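Local structure of hypothetical protein (Legionella pneumophila subsp. pneumophila, 4KH9) at residues 52-55 with 56-59; 140-144 with 145-149. The protein is of unknown function but belongs to the three-domain DUF4785 family and binds calcium ions. All blocks are in the same frame, centred on the assembly; numbering follows the deposited sequence.

Contact 1 (52-55 with 56-59); sequences RISL and EQLQ
The carboxamide of Gln57 folds back against Ser54 and Ile53, where strand 48-54 gives way to helix 55-60. Gln57 OE1 accepts a hydrogen bond from Ser54 N at 2.9 Å, with the donor tilted 23° from the carboxamide plane, and the same oxygen presses on Ile53, 3.1 Å from Ile53 CA. At the other end of the amide, Gln57 NE2 donates to a water 2.8 Å away that in turn donates to Arg52 O, so both polar ends of the group are tied to the last residues of the strand, which restrains its rotation. The chain reaches back because Gln57 CG stands beside its own backbone N, opposite the carbonyl carbon (chi1 -69°), and runs extended from there. Ser54 repays the bond: Ser54 OG accepts from Gln57 N at 3.1 Å. The reciprocal pair is a capping box, with Ser54 as N-cap and Gln57 as the third residue of the helix. Ser54 OG lies over the start of the helix because it is turned between the serine's backbone N and carbonyl carbon (chi1 69°). Helical bonds follow at once, Leu58 N to Ser54 O and Gln59 N to Leu55 O. Beneath the polar cap, Ile53 CD1 meets Leu58 CG at 3.5 Å, the two side chains crossing near a right angle. This apolar pair brackets the box as a hydrophobic staple, and both members are buried. Leu58 also lies on Tyr151 and Leu138, and Ile53 on Val62 and Ile153, joining the short helix to strands of two four-stranded sheets of the N-terminal domain.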
loop_
_atom_site.group_PDB
_atom_site.type_symbol
_atom_site.label_atom_id
_atom_site.label_comp_id
_atom_site.label_asym_id
_atom_site.label_seq_id
_atom_site.Cartn_x
_atom_site.Cartn_y
_atom_site.Cartn_z
ATOM N N ARG A 52 -12.886 13.653 2.598
ATOM C CA ARG A 52 -14.266 13.321 2.884
ATOM C C ARG A 52 -14.911 14.567 3.367
ATOM O O ARG A 52 -14.342 15.260 4.194
ATOM C CB ARG A 52 -14.359 12.188 3.934
ATOM C CG ARG A 52 -13.732 10.891 3.467
ATOM C CD ARG A 52 -14.113 9.728 4.343
ATOM N NE ARG A 52 -13.933 8.468 3.624
ATOM C CZ ARG A 52 -14.339 7.284 4.068
ATOM N NH1 ARG A 52 -14.950 7.181 5.242
ATOM N NH2 ARG A 52 -14.139 6.192 3.341
ATOM N N ILE A 53 -16.070 14.887 2.842
ATOM C CA ILE A 53 -16.812 16.079 3.223
ATOM C C ILE A 53 -18.274 15.690 3.511
ATOM O O ILE A 53 -18.781 14.720 2.948
ATOM C CB ILE A 53 -16.733 17.222 2.160
ATOM C CG1 ILE A 53 -17.482 16.853 0.879
ATOM C CG2 ILE A 53 -15.285 17.668 1.863
ATOM C CD1 ILE A 53 -18.070 17.931 0.258
ATOM N N SER A 54 -18.944 16.461 4.358
ATOM C CA SER A 54 -20.337 16.201 4.671
ATOM C C SER A 54 -21.235 17.083 3.852
ATOM O O SER A 54 -20.789 18.086 3.306
ATOM C CB SER A 54 -20.594 16.432 6.159
ATOM O OG SER A 54 -20.492 17.815 6.451
ATOM N N LEU A 55 -22.520 16.742 3.817
ATOM C CA LEU A 55 -23.549 17.544 3.181
ATOM C C LEU A 55 -23.631 18.932 3.879
ATOM O O LEU A 55 -23.785 19.933 3.201
ATOM C CB LEU A 55 -24.875 16.777 3.262
ATOM C CG LEU A 55 -26.065 17.357 2.530
ATOM C CD1 LEU A 55 -25.801 17.507 1.003
ATOM C CD2 LEU A 55 -27.290 16.521 2.790
ATOM N N GLU A 56 -23.404 18.992 5.215
ATOM C CA GLU A 56 -23.375 20.247 5.988
ATOM C C GLU A 56 -22.231 21.158 5.500
ATOM O O GLU A 56 -22.394 22.366 5.466
ATOM C CB GLU A 56 -23.228 19.988 7.514
ATOM C CG GLU A 56 -24.446 19.361 8.194
ATOM C CD GLU A 56 -24.660 17.870 7.982
ATOM O OE1 GLU A 56 -23.789 17.210 7.374
ATOM O OE2 GLU A 56 -25.702 17.355 8.444
ATOM N N GLN A 57 -21.078 20.591 5.157
ATOM C CA GLN A 57 -19.962 21.376 4.630
ATOM C C GLN A 57 -20.303 21.890 3.212
ATOM O O GLN A 57 -20.014 23.047 2.903
ATOM C CB GLN A 57 -18.666 20.548 4.624
ATOM C CG GLN A 57 -18.136 20.252 6.053
ATOM C CD GLN A 57 -16.961 19.307 6.084
ATOM O OE1 GLN A 57 -16.917 18.315 5.381
ATOM N NE2 GLN A 57 -16.016 19.543 6.971
ATOM N N LEU A 58 -20.929 21.048 2.375
ATOM C CA LEU A 58 -21.358 21.422 1.022
ATOM C C LEU A 58 -22.331 22.567 1.038
ATOM O O LEU A 58 -22.297 23.377 0.135
ATOM C CB LEU A 58 -22.026 20.256 0.275
ATOM C CG LEU A 58 -21.199 19.332 -0.585
ATOM C CD1 LEU A 58 -22.111 18.240 -1.202
ATOM C CD2 LEU A 58 -20.434 20.096 -1.730
ATOM N N GLN A 59 -23.226 22.616 2.035
ATOM C CA GLN A 59 -24.218 23.674 2.156
ATOM C C GLN A 59 -23.516 25.013 2.410
ATOM O O GLN A 59 -23.868 26.019 1.807
ATOM C CB GLN A 59 -25.208 23.335 3.288
ATOM C CG GLN A 59 -26.451 24.236 3.287
ATOM C CD GLN A 59 -27.295 24.086 4.534
ATOM O OE1 GLN A 59 -26.899 23.480 5.547
ATOM N NE2 GLN A 59 -28.473 24.681 4.497
HETATM O O HOH W 1 -14.165 17.514 6.484
#

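Contact 2 (140-144 with 145-149); sequences SKDIT and NKYAD
Tyr147 folds back beneath Thr144 and reaches Asp142, spanning the loop. Its CB stays 4.1 Å from Thr144 O; CG, set beside the tyrosine's backbone N, opposite its carbonyl carbon (chi1 -56°), then leads into the ring. On one face, Thr144 OG1 stands 3.4 Å above the plane over the ring centre, and Thr144 CB makes a CH-pi contact with the same face. Thr144 CG2 lies 3.8 Å from both Tyr147 CE2 and CZ, toward the hydroxyl end. Thr144 N lies 3.3 Å from Tyr147 CD2, above the ring margin on the threonine's side, whereas Tyr147 CE2 meets Asp142 O at 3.4 Å near the ring plane. At the tip, Tyr147 OH donates to Asp142 OD1 at 2.7 Å, on the syn side and 24° out of the carboxylate plane; carboxylate and ring are turned 60° from each other. Ser140 OG in turn donates to Asp142 O. Thr144 OG1 also accepts from Lys146 N at 3.2 Å, an ST turn laid over the type I beta turn from Thr144 to Tyr147. That turn lacks a direct backbone bond: Tyr147 N is buried without a partner in the model, while a water links Thr144 O to Tyr147 O. The loop joins strand 135-140 to strand 150-156, which belong to different sheets; Tyr147 packs on Ser82, Pro84 and Leu55, and Ile143 rests on helix 55-60.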
loop_
_atom_site.group_PDB
_atom_site.type_symbol
_atom_site.label_atom_id
_atom_site.label_comp_id
_atom_site.label_asym_id
_atom_site.label_seq_id
_atom_site.Cartn_x
_atom_site.Cartn_y
_atom_site.Cartn_z
ATOM N N SER A 140 -23.505 23.238 -2.447
ATOM C CA SER A 140 -24.768 22.595 -2.751
ATOM C C SER A 140 -25.795 23.674 -3.061
ATOM O O SER A 140 -25.774 24.731 -2.438
ATOM C CB SER A 140 -25.199 21.761 -1.551
ATOM O OG SER A 140 -26.232 20.892 -1.952
ATOM N N LYS A 141 -26.694 23.425 -4.003
ATOM C CA LYS A 141 -27.744 24.384 -4.357
ATOM C C LYS A 141 -28.834 24.353 -3.247
ATOM O O LYS A 141 -29.383 25.391 -2.866
ATOM C CB LYS A 141 -28.294 24.030 -5.751
ATOM C CG LYS A 141 -29.145 25.106 -6.400
ATOM C CD LYS A 141 -29.520 24.754 -7.853
ATOM C CE LYS A 141 -28.339 24.712 -8.808
ATOM N NZ LYS A 141 -28.726 24.360 -10.201
ATOM N N ASP A 142 -29.102 23.151 -2.712
ATOM C CA ASP A 142 -30.062 22.916 -1.631
ATOM C C ASP A 142 -29.668 21.637 -0.859
ATOM O O ASP A 142 -28.717 20.958 -1.247
ATOM C CB ASP A 142 -31.491 22.790 -2.201
ATOM C CG ASP A 142 -31.705 21.589 -3.120
ATOM O OD1 ASP A 142 -30.694 20.986 -3.575
ATOM O OD2 ASP A 142 -32.877 21.254 -3.384
ATOM N N ILE A 143 -30.370 21.310 0.211
ATOM C CA ILE A 143 -30.134 20.059 0.918
ATOM C C ILE A 143 -31.492 19.394 1.083
ATOM O O ILE A 143 -32.478 20.079 1.316
ATOM C CB ILE A 143 -29.345 20.175 2.262
ATOM C CG1 ILE A 143 -30.060 21.068 3.309
ATOM C CG2 ILE A 143 -27.904 20.630 2.028
ATOM C CD1 ILE A 143 -29.430 21.087 4.735
ATOM N N THR A 144 -31.557 18.085 0.881
ATOM C CA THR A 144 -32.775 17.299 1.054
ATOM C C THR A 144 -32.382 16.047 1.863
ATOM O O THR A 144 -31.190 15.774 1.992
ATOM C CB THR A 144 -33.472 16.953 -0.290
ATOM O OG1 THR A 144 -32.770 15.889 -0.916
ATOM C CG2 THR A 144 -33.643 18.152 -1.241
ATOM N N ASN A 145 -33.377 15.275 2.347
ATOM C CA ASN A 145 -33.151 14.020 3.073
ATOM C C ASN A 145 -32.886 12.862 2.081
ATOM O O ASN A 145 -32.818 11.716 2.505
ATOM C CB ASN A 145 -34.359 13.706 3.980
ATOM C CG ASN A 145 -35.698 13.649 3.259
ATOM O OD1 ASN A 145 -35.788 13.866 2.039
ATOM N ND2 ASN A 145 -36.768 13.355 3.986
ATOM N N LYS A 146 -32.740 13.163 0.774
ATOM C CA LYS A 146 -32.482 12.182 -0.301
ATOM C C LYS A 146 -31.005 12.148 -0.726
ATOM O O LYS A 146 -30.566 11.207 -1.399
ATOM C CB LYS A 146 -33.353 12.515 -1.536
ATOM C CG LYS A 146 -34.828 12.104 -1.372
ATOM C CD LYS A 146 -35.729 12.562 -2.547
ATOM C CE LYS A 146 -35.483 11.911 -3.902
ATOM N NZ LYS A 146 -35.840 10.468 -3.923
ATOM N N TYR A 147 -30.248 13.194 -0.358
ATOM C CA TYR A 147 -28.853 13.273 -0.726
ATOM C C TYR A 147 -28.030 12.449 0.229
ATOM O O TYR A 147 -28.456 12.201 1.369
ATOM C CB TYR A 147 -28.365 14.742 -0.748
ATOM C CG TYR A 147 -29.155 15.690 -1.646
ATOM C CD1 TYR A 147 -29.686 15.257 -2.859
ATOM C CD2 TYR A 147 -29.277 17.037 -1.329
ATOM C CE1 TYR A 147 -30.388 16.127 -3.694
ATOM C CE2 TYR A 147 -29.933 17.924 -2.174
ATOM C CZ TYR A 147 -30.502 17.463 -3.348
ATOM O OH TYR A 147 -31.139 18.352 -4.176
ATOM N N ALA A 148 -26.851 12.008 -0.222
ATOM C CA ALA A 148 -25.941 11.278 0.651
ATOM C C ALA A 148 -25.477 12.177 1.803
ATOM O O ALA A 148 -25.422 13.400 1.659
ATOM C CB ALA A 148 -24.734 10.779 -0.145
ATOM N N ASP A 149 -25.164 11.573 2.941
ATOM C CA ASP A 149 -24.638 12.279 4.118
ATOM C C ASP A 149 -23.262 12.852 3.876
ATOM O O ASP A 149 -22.934 13.917 4.403
ATOM C CB ASP A 149 -24.524 11.310 5.300
ATOM C CG ASP A 149 -25.810 10.908 5.983
ATOM O OD1 ASP A 149 -26.868 11.508 5.668
ATOM O OD2 ASP A 149 -25.750 10.044 6.884
HETATM O O HOH W 2 -29.778 13.830 3.248
#

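Both contacts are local and lie in the N-terminal domain, centres about 9 Å apart: the first a helix cap at a strand's end, the second a loop built round a beta turn. Contact 1 is partly buried, with an apolar floor under its polar cap; contact 2 lies at the surface and rests on one tyrosine held by a carboxylate and a threonine. Backbone amides supply most donors in contact 1, whereas contact 2 relies more on hydroxyl groups. The two are stitched at both ends by probable backbone hydrogen bonds, Leu58 O to Ser140 N and Leu55 N to Asp149 O, each 2.9 Å. Between these, Gln59 OE1 packs on Ile143 CD1, so the 140-149 loop runs alongside helix 55-60.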